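Oxidoreductase (Listeria innocua, PDB 3E18) binds NAD and is probably a dehydrogenase of the GFO/IDH/MocA family, its substrate and precise reaction being unknown. Local coordinates at residues A[257-271]-A[285-298]. Sequence-based numbering, arbitrary orientation.
Sequences GEIVKPTALAKTSEP and APPSEEATNTLSLP
I259 and L295 sit directly across from each other as a hydrogen-bonded pair, their side chains side by side on one face, where strand 292-295 runs antiparallel to strand 257-262 as an edge strand of this chain's large mixed sheet in the GFO/IDH/MocA C-terminal domain. The nearly straight bond from L295 N to I259 O (2.8 Å, 175°) and its reciprocal fix the pair. With CG1 of I259 beside its own backbone N (chi1 -72°), I259 CD1 reaches P298 CD at 3.7 Å, the two side chains crossing at about a right angle; M137 of helix 129-140 packs against both. K261 shares this face: its CD rests against the L295 methyls, and the chain then bends so that NZ bonds to the carbonyls of E245 and T142. On the other face V260 lays CG1 against T292 CB (3.9 Å) and CG2 against T294 OG1, while I234 of the second subunit packs on it. Past the strands, T263 OG1 donates to a lone pair of E290 O at 2.8 Å, within the plane of that carbonyl, and accepts from L265 N in an ST turn. T263 CG2 meets N293 ND2 at 3.4 Å, the side chains nearly perpendicular. Farther out, S269 OG and S288 OG share a hydrogen bond (3.0 Å) beside the A291 methyl.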
loop_
_atom_site.group_PDB
_atom_site.type_symbol
_atom_site.label_atom_id
_atom_site.label_comp_id
_atom_site.label_asym_id
_atom_site.label_seq_id
_atom_site.Cartn_x
_atom_site.Cartn_y
_atom_site.Cartn_z
ATOM N N GLY A 257 -2.680 17.310 9.800
ATOM C CA GLY A 257 -3.470 16.098 9.653
ATOM C C GLY A 257 -4.663 16.111 10.571
ATOM O O GLY A 257 -4.987 17.138 11.180
ATOM N N GLU A 258 -5.329 14.970 10.677
ATOM C CA GLU A 258 -6.553 14.923 11.436
ATOM C C GLU A 258 -6.924 13.503 11.713
ATOM O O GLU A 258 -6.299 12.572 11.225
ATOM C CB GLU A 258 -7.709 15.595 10.672
ATOM C CG GLU A 258 -8.103 14.925 9.365
ATOM C CD GLU A 258 -9.252 15.641 8.668
ATOM O OE1 GLU A 258 -9.328 16.886 8.750
ATOM O OE2 GLU A 258 -10.079 14.956 8.037
ATOM N N ILE A 259 -7.978 13.365 12.484
ATOM C CA ILE A 259 -8.565 12.080 12.796
ATOM C C ILE A 259 -10.047 12.160 12.452
ATOM O O ILE A 259 -10.678 13.188 12.688
ATOM C CB ILE A 259 -8.378 11.801 14.275
ATOM C CG1 ILE A 259 -6.909 11.474 14.559
ATOM C CG2 ILE A 259 -9.275 10.655 14.736
ATOM C CD1 ILE A 259 -6.514 11.760 15.961
ATOM N N VAL A 260 -10.590 11.089 11.873
ATOM C CA VAL A 260 -12.022 10.968 11.625
ATOM C C VAL A 260 -12.521 9.678 12.296
ATOM O O VAL A 260 -11.950 8.621 12.106
ATOM C CB VAL A 260 -12.353 11.026 10.110
ATOM C CG1 VAL A 260 -13.861 10.947 9.879
ATOM C CG2 VAL A 260 -11.841 12.351 9.500
ATOM N N LYS A 261 -13.558 9.784 13.115
ATOM C CA LYS A 261 -14.082 8.640 13.864
ATOM C C LYS A 261 -15.561 8.472 13.577
ATOM O O LYS A 261 -16.238 9.456 13.323
ATOM C CB LYS A 261 -13.944 8.899 15.374
ATOM C CG LYS A 261 -12.516 8.970 15.933
ATOM C CD LYS A 261 -12.501 9.412 17.417
ATOM C CE LYS A 261 -13.280 8.450 18.322
ATOM N NZ LYS A 261 -12.643 7.119 18.373
ATOM N N PRO A 262 -16.087 7.231 13.667
ATOM C CA PRO A 262 -17.529 7.020 13.588
ATOM C C PRO A 262 -18.254 7.490 14.860
ATOM O O PRO A 262 -17.667 7.483 15.944
ATOM C CB PRO A 262 -17.652 5.496 13.483
ATOM C CG PRO A 262 -16.441 4.978 14.181
ATOM C CD PRO A 262 -15.351 5.967 13.850
ATOM N N THR A 263 -19.515 7.893 14.714
ATOM C CA THR A 263 -20.390 8.164 15.859
ATOM C C THR A 263 -21.361 7.006 16.015
ATOM O O THR A 263 -21.429 6.131 15.144
ATOM C CB THR A 263 -21.240 9.416 15.665
ATOM O OG1 THR A 263 -22.257 9.162 14.688
ATOM C CG2 THR A 263 -20.405 10.595 15.190
ATOM N N ALA A 264 -22.137 7.024 17.100
ATOM C CA ALA A 264 -23.205 6.032 17.326
ATOM C C ALA A 264 -24.384 6.172 16.351
ATOM O O ALA A 264 -25.243 5.295 16.296
ATOM C CB ALA A 264 -23.709 6.112 18.761
ATOM N N LEU A 265 -24.422 7.272 15.595
ATOM C CA LEU A 265 -25.493 7.520 14.620
ATOM C C LEU A 265 -25.190 6.959 13.231
ATOM O O LEU A 265 -26.063 6.962 12.357
ATOM C CB LEU A 265 -25.777 9.019 14.484
ATOM C CG LEU A 265 -26.036 9.875 15.728
ATOM C CD1 LEU A 265 -26.181 11.332 15.315
ATOM C CD2 LEU A 265 -27.256 9.403 16.501
ATOM N N ALA A 266 -23.953 6.499 13.034
ATOM C CA ALA A 266 -23.512 5.928 11.756
ATOM C C ALA A 266 -24.282 4.665 11.357
ATOM O O ALA A 266 -24.515 4.434 10.169
ATOM C CB ALA A 266 -22.010 5.649 11.786
ATOM N N LYS A 267 -24.682 3.874 12.354
ATOM C CA LYS A 267 -25.376 2.601 12.143
ATOM C C LYS A 267 -26.780 2.746 11.549
ATOM O O LYS A 267 -27.226 1.877 10.794
ATOM C CB LYS A 267 -25.437 1.807 13.453
ATOM C CG LYS A 267 -24.164 1.029 13.767
ATOM C CD LYS A 267 -24.008 0.757 15.261
ATOM C CE LYS A 267 -22.782 -0.114 15.533
ATOM N NZ LYS A 267 -22.452 -0.220 16.982
ATOM N N THR A 268 -27.466 3.836 11.891
ATOM C CA THR A 268 -28.843 4.067 11.442
ATOM C C THR A 268 -28.942 5.054 10.274
ATOM O O THR A 268 -30.035 5.321 9.764
ATOM C CB THR A 268 -29.753 4.558 12.596
ATOM O OG1 THR A 268 -29.187 5.733 13.197
ATOM C CG2 THR A 268 -29.928 3.472 13.649
ATOM N N SER A 269 -27.802 5.591 9.851
ATOM C CA SER A 269 -27.791 6.566 8.772
ATOM C C SER A 269 -27.425 5.919 7.437
ATOM O O SER A 269 -26.889 4.808 7.392
ATOM C CB SER A 269 -26.830 7.707 9.094
ATOM O OG SER A 269 -25.499 7.335 8.796
ATOM N N GLU A 270 -27.729 6.619 6.352
ATOM C CA GLU A 270 -27.373 6.157 5.021
ATOM C C GLU A 270 -26.857 7.321 4.187
ATOM O O GLU A 270 -27.486 8.381 4.144
ATOM C CB GLU A 270 -28.554 5.441 4.357
ATOM C CG GLU A 270 -28.517 3.922 4.555
ATOM C CD GLU A 270 -29.814 3.350 5.116
ATOM O OE1 GLU A 270 -30.907 3.799 4.703
ATOM O OE2 GLU A 270 -29.735 2.441 5.973
ATOM N N PRO A 271 -25.683 7.139 3.554
ATOM C CA PRO A 271 -25.055 8.185 2.744
ATOM C C PRO A 271 -25.843 8.494 1.475
ATOM O O PRO A 271 -26.516 7.612 0.928
ATOM C CB PRO A 271 -23.694 7.580 2.386
ATOM C CG PRO A 271 -23.879 6.115 2.507
ATOM C CD PRO A 271 -24.872 5.908 3.594
ATOM N N ALA A 285 -19.471 6.498 -1.187
ATOM C CA ALA A 285 -19.846 7.905 -1.010
ATOM C C ALA A 285 -19.451 8.369 0.393
ATOM O O ALA A 285 -19.395 7.540 1.312
ATOM C CB ALA A 285 -21.347 8.068 -1.215
ATOM N N PRO A 286 -19.171 9.684 0.576
ATOM C CA PRO A 286 -18.925 10.161 1.940
ATOM C C PRO A 286 -20.080 9.786 2.874
ATOM O O PRO A 286 -21.239 9.805 2.447
ATOM C CB PRO A 286 -18.857 11.683 1.776
ATOM C CG PRO A 286 -18.423 11.890 0.372
ATOM C CD PRO A 286 -19.053 10.776 -0.411
ATOM N N PRO A 287 -19.771 9.401 4.129
ATOM C CA PRO A 287 -20.860 9.143 5.072
ATOM C C PRO A 287 -21.670 10.416 5.321
ATOM O O PRO A 287 -21.173 11.526 5.070
ATOM C CB PRO A 287 -20.128 8.715 6.354
ATOM C CG PRO A 287 -18.766 8.299 5.898
ATOM C CD PRO A 287 -18.449 9.171 4.737
ATOM N N SER A 288 -22.909 10.261 5.784
ATOM C CA SER A 288 -23.741 11.419 6.135
ATOM C C SER A 288 -23.076 12.222 7.260
ATOM O O SER A 288 -22.280 11.671 8.026
ATOM C CB SER A 288 -25.146 10.975 6.538
ATOM O OG SER A 288 -25.088 10.054 7.614
ATOM N N GLU A 289 -23.389 13.516 7.336
ATOM C CA GLU A 289 -22.795 14.443 8.322
ATOM C C GLU A 289 -22.839 13.901 9.758
ATOM O O GLU A 289 -21.839 13.956 10.479
ATOM C CB GLU A 289 -23.461 15.828 8.227
ATOM C CG GLU A 289 -22.785 16.929 9.053
ATOM C CD GLU A 289 -23.134 18.347 8.584
ATOM O OE1 GLU A 289 -24.336 18.661 8.422
ATOM O OE2 GLU A 289 -22.198 19.157 8.388
ATOM N N GLU A 290 -23.985 13.331 10.132
ATOM C CA GLU A 290 -24.207 12.757 11.464
ATOM C C GLU A 290 -23.343 11.536 11.822
ATOM O O GLU A 290 -23.171 11.230 13.005
ATOM C CB GLU A 290 -25.692 12.406 11.655
ATOM C CG GLU A 290 -26.268 11.423 10.639
ATOM C CD GLU A 290 -27.013 12.102 9.493
ATOM O OE1 GLU A 290 -26.601 13.199 9.046
ATOM O OE2 GLU A 290 -28.021 11.526 9.032
ATOM N N ALA A 291 -22.815 10.850 10.802
ATOM C CA ALA A 291 -22.104 9.568 10.968
ATOM C C ALA A 291 -20.673 9.653 11.522
ATOM O O ALA A 291 -20.136 8.663 12.012
ATOM C CB ALA A 291 -22.109 8.800 9.642
ATOM N N THR A 292 -20.031 10.810 11.403
ATOM C CA THR A 292 -18.635 10.922 11.810
ATOM C C THR A 292 -18.334 12.173 12.637
ATOM O O THR A 292 -19.067 13.175 12.585
ATOM C CB THR A 292 -17.647 10.919 10.597
ATOM O OG1 THR A 292 -17.806 12.121 9.838
ATOM C CG2 THR A 292 -17.842 9.703 9.689
ATOM N N ASN A 293 -17.244 12.094 13.391
ATOM C CA ASN A 293 -16.630 13.251 14.037
ATOM C C ASN A 293 -15.228 13.482 13.498
ATOM O O ASN A 293 -14.476 12.535 13.299
ATOM C CB ASN A 293 -16.517 13.021 15.542
ATOM C CG ASN A 293 -17.845 13.131 16.253
ATOM O OD1 ASN A 293 -18.633 14.040 15.988
ATOM N ND2 ASN A 293 -18.101 12.200 17.175
ATOM N N THR A 294 -14.860 14.738 13.295
ATOM C CA THR A 294 -13.499 15.056 12.892
ATOM C C THR A 294 -12.764 15.751 14.029
ATOM O O THR A 294 -13.264 16.728 14.600
ATOM C CB THR A 294 -13.492 15.927 11.641
ATOM O OG1 THR A 294 -14.167 15.223 10.600
ATOM C CG2 THR A 294 -12.075 16.233 11.196
ATOM N N LEU A 295 -11.582 15.229 14.351
ATOM C CA LEU A 295 -10.796 15.683 15.488
ATOM C C LEU A 295 -9.411 16.132 15.046
ATOM O O LEU A 295 -8.891 15.683 14.025
ATOM C CB LEU A 295 -10.623 14.554 16.509
ATOM C CG LEU A 295 -11.775 13.961 17.325
ATOM C CD1 LEU A 295 -12.748 13.135 16.502
ATOM C CD2 LEU A 295 -11.171 13.080 18.398
ATOM N N SER A 296 -8.811 17.005 15.841
ATOM C CA SER A 296 -7.395 17.320 15.708
ATOM C C SER A 296 -6.583 16.123 16.171
ATOM O O SER A 296 -7.080 15.289 16.941
ATOM C CB SER A 296 -7.034 18.550 16.546
ATOM O OG SER A 296 -7.477 19.734 15.908
ATOM N N LEU A 297 -5.355 16.026 15.664
ATOM C CA LEU A 297 -4.353 15.103 16.186
ATOM C C LEU A 297 -4.042 15.450 17.639
ATOM O O LEU A 297 -3.968 16.631 17.975
ATOM C CB LEU A 297 -3.063 15.177 15.351
ATOM C CG LEU A 297 -3.173 14.735 13.885
ATOM C CD1 LEU A 297 -1.949 15.133 13.083
ATOM C CD2 LEU A 297 -3.374 13.239 13.815
ATOM N N PRO A 298 -3.847 14.428 18.501
ATOM C CA PRO A 298 -3.519 14.682 19.900
ATOM C C PRO A 298 -2.135 15.302 20.044
ATOM O O PRO A 298 -1.371 15.348 19.077
ATOM C CB PRO A 298 -3.512 13.284 20.534
ATOM C CG PRO A 298 -4.078 12.369 19.524
ATOM C CD PRO A 298 -3.895 12.986 18.205
HETATM O O HOH W 1 -4.683 18.011 13.745
#